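Local coordinates for AT27789p (PDB 5UZM), which probably binds RNA, mRNA included, as an hnRNP F/H homologue from Drosophila; the piece here is its second quasi-RNA recognition motif, at residues E74-H78 / R79-I83; G15-Y18 / A19-E22. One frame throughout, in Å; residues are numbered along the deposited sequence. Where two conformers were deposited one is given.

Contact 1. Residues E74-H78 / R79-I83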
loop_
_atom_site.group_PDB
_atom_site.type_symbol
_atom_site.label_atom_id
_atom_site.label_comp_id
_atom_site.label_asym_id
_atom_site.label_seq_id
_atom_site.Cartn_x
_atom_site.Cartn_y
_atom_site.Cartn_z
ATOM N N GLU A 74 3.885 -5.680 10.545
ATOM C CA GLU A 74 4.589 -6.825 9.978
ATOM C C GLU A 74 5.689 -6.329 9.023
ATOM O O GLU A 74 5.757 -5.148 8.675
ATOM C CB GLU A 74 3.609 -7.769 9.288
ATOM C CG GLU A 74 2.621 -8.372 10.305
ATOM C CD GLU A 74 1.661 -9.360 9.721
ATOM O OE1 GLU A 74 0.780 -9.841 10.482
ATOM O OE2 GLU A 74 1.742 -9.627 8.514
ATOM N N LYS A 75 6.582 -7.223 8.631
ATOM C CA LYS A 75 7.832 -6.839 7.980
ATOM C C LYS A 75 7.851 -7.155 6.489
ATOM O O LYS A 75 7.351 -8.187 6.021
ATOM C CB LYS A 75 9.050 -7.528 8.637
ATOM C CG LYS A 75 9.267 -6.992 10.064
ATOM C CD LYS A 75 10.306 -7.760 10.843
ATOM C CE LYS A 75 11.664 -7.489 10.321
ATOM N NZ LYS A 75 12.692 -7.995 11.307
ATOM N N ILE A 76 8.545 -6.292 5.753
ATOM C CA ILE A 76 9.096 -6.633 4.440
ATOM C C ILE A 76 10.603 -6.569 4.579
ATOM O O ILE A 76 11.160 -5.502 4.912
ATOM C CB ILE A 76 8.615 -5.698 3.321
ATOM C CG1 ILE A 76 7.106 -5.758 3.146
ATOM C CG2 ILE A 76 9.373 -5.993 2.016
ATOM C CD1 ILE A 76 6.617 -4.772 2.059
ATOM N N GLY A 77 11.251 -7.710 4.401
ATOM C CA GLY A 77 12.683 -7.766 4.696
ATOM C C GLY A 77 12.892 -7.449 6.172
ATOM O O GLY A 77 12.240 -8.018 7.050
ATOM N N HIS A 78 13.732 -6.450 6.434
ATOM C CA HIS A 78 14.015 -6.070 7.810
ATOM C C HIS A 78 13.217 -4.850 8.245
ATOM O O HIS A 78 13.422 -4.385 9.386
ATOM C CB HIS A 78 15.523 -5.785 8.002
ATOM C CG HIS A 78 16.036 -4.694 7.125
ATOM N ND1 HIS A 78 16.701 -4.940 5.944
ATOM C CD2 HIS A 78 16.006 -3.346 7.270
ATOM C CE1 HIS A 78 17.025 -3.791 5.377
ATOM N NE2 HIS A 78 16.603 -2.808 6.155
ATOM N N ARG A 79 12.309 -4.338 7.394
ATOM C CA ARG A 79 11.580 -3.087 7.636
ATOM C C ARG A 79 10.189 -3.377 8.174
ATOM O O ARG A 79 9.442 -4.154 7.588
ATOM C CB ARG A 79 11.403 -2.242 6.363
ATOM C CG ARG A 79 12.739 -1.791 5.748
ATOM C CD ARG A 79 13.461 -0.686 6.594
ATOM N NE ARG A 79 12.678 0.545 6.611
ATOM C CZ ARG A 79 13.066 1.678 7.188
ATOM N NH1 ARG A 79 12.283 2.776 7.150
ATOM N NH2 ARG A 79 14.233 1.708 7.811
ATOM N N TYR A 80 9.844 -2.711 9.257
ATOM C CA TYR A 80 8.493 -2.750 9.787
ATOM C C TYR A 80 7.590 -1.813 8.999
ATOM O O TYR A 80 7.923 -0.630 8.791
ATOM C CB TYR A 80 8.524 -2.326 11.258
ATOM C CG TYR A 80 9.200 -3.285 12.193
ATOM C CD1 TYR A 80 10.554 -3.190 12.448
ATOM C CD2 TYR A 80 8.475 -4.293 12.818
ATOM C CE1 TYR A 80 11.191 -4.083 13.323
ATOM C CE2 TYR A 80 9.098 -5.182 13.704
ATOM C CZ TYR A 80 10.459 -5.065 13.942
ATOM O OH TYR A 80 11.116 -5.929 14.793
ATOM N N ILE A 81 6.446 -2.331 8.558
ATOM C CA ILE A 81 5.568 -1.570 7.673
ATOM C C ILE A 81 4.378 -1.057 8.483
ATOM O O ILE A 81 3.606 -1.845 9.048
ATOM C CB ILE A 81 5.105 -2.427 6.475
ATOM C CG1 ILE A 81 6.302 -3.071 5.725
ATOM C CG2 ILE A 81 4.274 -1.596 5.520
ATOM C CD1 ILE A 81 7.414 -2.096 5.301
ATOM N N GLU A 82 4.257 0.256 8.571
ATOM C CA GLU A 82 3.090 0.893 9.180
ATOM C C GLU A 82 1.979 0.978 8.162
ATOM O O GLU A 82 2.217 1.350 7.010
ATOM C CB GLU A 82 3.449 2.293 9.690
ATOM C CG GLU A 82 4.689 2.310 10.583
ATOM C CD GLU A 82 5.183 3.729 10.802
ATOM O OE1 GLU A 82 4.535 4.438 11.605
ATOM O OE2 GLU A 82 6.170 4.149 10.135
ATOM N N ILE A 83 0.739 0.708 8.578
ATOM C CA ILE A 83 -0.400 0.654 7.671
ATOM C C ILE A 83 -1.522 1.518 8.237
ATOM O O ILE A 83 -1.853 1.403 9.421
ATOM C CB ILE A 83 -0.898 -0.790 7.472
ATOM C CG1 ILE A 83 0.285 -1.711 7.096
ATOM C CG2 ILE A 83 -1.994 -0.874 6.430
ATOM C CD1 ILE A 83 -0.130 -3.168 7.030
#
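K75 lays its aliphatic chain along one face of the Y80 ring, the two side chains running side by side in the same direction. Starting at CB, K75 meets backbone: K75 CB lies 3.6 Å from R79 O. K75 CG then sits over the tyrosine as a CH-pi contact, 4.2 Å from the centroid of the Y80 ring and 19° off its normal, displaced toward the CD2 side. K75 CD follows the ring's rim, 4.0 Å from Y80 CE2 and close to Y80 CZ. A bend about CG-CD (chi3 71°) turns CE and NZ out of close contact, K75 NZ ending 4.3 Å from Y80 OH, too far for a hydrogen bond.

K75 and Y80 form a non-hydrogen-bonded antiparallel pair. The next pair, I76 and R79, is hydrogen-bonded in both directions: I76 N gives to R79 O in the carbonyl plane, whereas R79 N reaches I76 O at 3.0 Å from well above that carbonyl's plane. The same R79 O also receives a CA-H...O contact from K75. Farther from the turn, I81 N donates to E74 O at 2.9 Å, nearly in line with the carbonyl.

The opposite face of the hairpin carries I76 and R79. I76 CG1 packs against I81 CG1 at 3.8 Å, and I76 continues inward onto L16, P17 and F28. At the turn, R79 CD touches H78 CD2 at 3.7 Å, but the histidine ring and the guanidinium plane stand almost perpendicular; R79 NE is hydrogen-bonded to G15 O, just after strand 10-14.

I76 to R79 make a type II' turn, with G77 at positive phi in its second position. This is a beta hairpin with a two-residue loop, the short extra strand 75-76 pairing with strand 79-85 at one edge of the RRM sheet.

Contact 2. Residues G15-Y18 / A19-E22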
loop_
_atom_site.group_PDB
_atom_site.type_symbol
_atom_site.label_atom_id
_atom_site.label_comp_id
_atom_site.label_asym_id
_atom_site.label_seq_id
_atom_site.Cartn_x
_atom_site.Cartn_y
_atom_site.Cartn_z
ATOM N N GLY A 15 7.285 3.256 5.620
ATOM C CA GLY A 15 8.431 2.517 6.091
ATOM C C GLY A 15 9.032 1.533 5.117
ATOM O O GLY A 15 9.828 0.695 5.524
ATOM N N LEU A 16 8.647 1.601 3.847
ATOM C CA LEU A 16 9.056 0.587 2.886
ATOM C C LEU A 16 10.569 0.575 2.661
ATOM O O LEU A 16 11.224 1.629 2.704
ATOM C CB LEU A 16 8.346 0.840 1.566
ATOM C CG LEU A 16 6.821 0.670 1.599
ATOM C CD1 LEU A 16 6.136 1.182 0.317
ATOM C CD2 LEU A 16 6.508 -0.822 1.802
ATOM N N PRO A 17 11.129 -0.599 2.363
ATOM C CA PRO A 17 12.529 -0.692 1.911
ATOM C C PRO A 17 12.816 0.182 0.686
ATOM O O PRO A 17 11.941 0.437 -0.125
ATOM C CB PRO A 17 12.685 -2.177 1.563
ATOM C CG PRO A 17 11.519 -2.887 2.139
ATOM C CD PRO A 17 10.420 -1.908 2.356
ATOM N N TYR A 18 14.088 0.606 0.502
ATOM C CA TYR A 18 14.399 1.417 -0.681
ATOM C C TYR A 18 14.241 0.610 -1.960
ATOM O O TYR A 18 13.780 1.132 -2.982
ATOM C CB TYR A 18 15.814 2.002 -0.628
ATOM C CG TYR A 18 16.259 2.564 -1.981
ATOM C CD1 TYR A 18 15.708 3.738 -2.486
ATOM C CD2 TYR A 18 17.212 1.909 -2.758
ATOM C CE1 TYR A 18 16.095 4.249 -3.721
ATOM C CE2 TYR A 18 17.607 2.417 -3.996
ATOM C CZ TYR A 18 17.042 3.588 -4.464
ATOM O OH TYR A 18 17.420 4.099 -5.685
ATOM N N ALA A 19 14.581 -0.669 -1.925
ATOM C CA ALA A 19 14.498 -1.471 -3.139
ATOM C C ALA A 19 13.134 -2.132 -3.321
ATOM O O ALA A 19 13.049 -3.173 -3.990
ATOM C CB ALA A 19 15.612 -2.520 -3.146
ATOM N N VAL A 20 12.057 -1.544 -2.782
ATOM C CA VAL A 20 10.801 -2.273 -2.707
ATOM C C VAL A 20 10.174 -2.423 -4.089
ATOM O O VAL A 20 10.247 -1.525 -4.945
ATOM C CB VAL A 20 9.822 -1.594 -1.722
ATOM C CG1 VAL A 20 9.362 -0.251 -2.236
ATOM C CG2 VAL A 20 8.622 -2.504 -1.493
ATOM N N THR A 21 9.518 -3.555 -4.302
ATOM C CA THR A 21 8.859 -3.828 -5.562
ATOM C C THR A 21 7.388 -4.170 -5.348
ATOM O O THR A 21 6.966 -4.552 -4.249
ATOM C CB THR A 21 9.502 -5.006 -6.322
ATOM O OG1 THR A 21 9.234 -6.235 -5.635
ATOM C CG2 THR A 21 11.037 -4.823 -6.511
ATOM N N GLU A 22 6.607 -4.069 -6.429
ATOM C CA GLU A 22 5.222 -4.521 -6.391
ATOM C C GLU A 22 5.135 -5.979 -5.973
ATOM O O GLU A 22 4.221 -6.346 -5.245
ATOM C CB GLU A 22 4.536 -4.361 -7.757
ATOM C CG GLU A 22 4.212 -2.912 -8.143
ATOM C CD GLU A 22 3.618 -2.834 -9.527
ATOM O OE1 GLU A 22 3.568 -1.709 -10.090
ATOM O OE2 GLU A 22 3.220 -3.901 -10.036
HETATM O O HOH W 1 12.401 0.303 -5.582
#
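V20 turns back onto P17 and L16, its isopropyl group folded against the chain that leads into the turn. The valine has CG2 anti to the backbone N, which leaves CG1 between N and the carbonyl carbon (chi1 68°). In that position V20 CG1 reaches L16 CB at 4.1 Å and also lies 3.4 Å from P17 O. V20 CB meets the proline ring at its nitrogen-bound carbon, 4.1 Å from P17 CD, and the two side chains cross at about a right angle.

P17 to V20 form a type I beta turn. Its closing bond is weak: V20 N stands 3.3 Å from P17 O, with an angle of only 134° at the hydrogen. A water adds a second tie, donating one hydrogen to Y18 O at 3.1 Å and the other to V20 O at 2.9 Å, and so bridges the carbonyls of the second and fourth residues of the turn.

Y18 sends its side chain away from the following residues, although CB still lies 3.2 Å from A19 N. In the conformer described, CG is anti to the backbone N (chi1 167°) and lies beside the carbonyl carbon. The tyrosine was modelled in two conformers, and the placement of its ring is to be read with caution.

The turn lies in the loop between strand 10-14 and helix 22-28. T21 is the N-cap of that helix: its side-chain OG1 caps a backbone N in the first turn, and Q24 OE1 accepts a hydrogen bond from T21 N. L16 and V20 both pack on I25 of the helix and on F43 of strand 41-45, while P17 leans on I76 and R79 of the hairpin.

From the N terminus, strand 10-14 leads first into contact 2, whose turn redirects the chain into helix 22-28. Contact 1 comes much later, where strand 75-76 turns back into strand 79-85 at the sheet edge. The two are in series: contact 2 is complete before contact 1 begins, so they neither nest nor cross. In space they meet, their centres about 10 Å apart. Besides the arginine bond and the proline packing, I81 CD1 of contact 1 lies against both G15 O and L16 CD2 of contact 2. The hairpin is thus tied to the loop that enters the first helix.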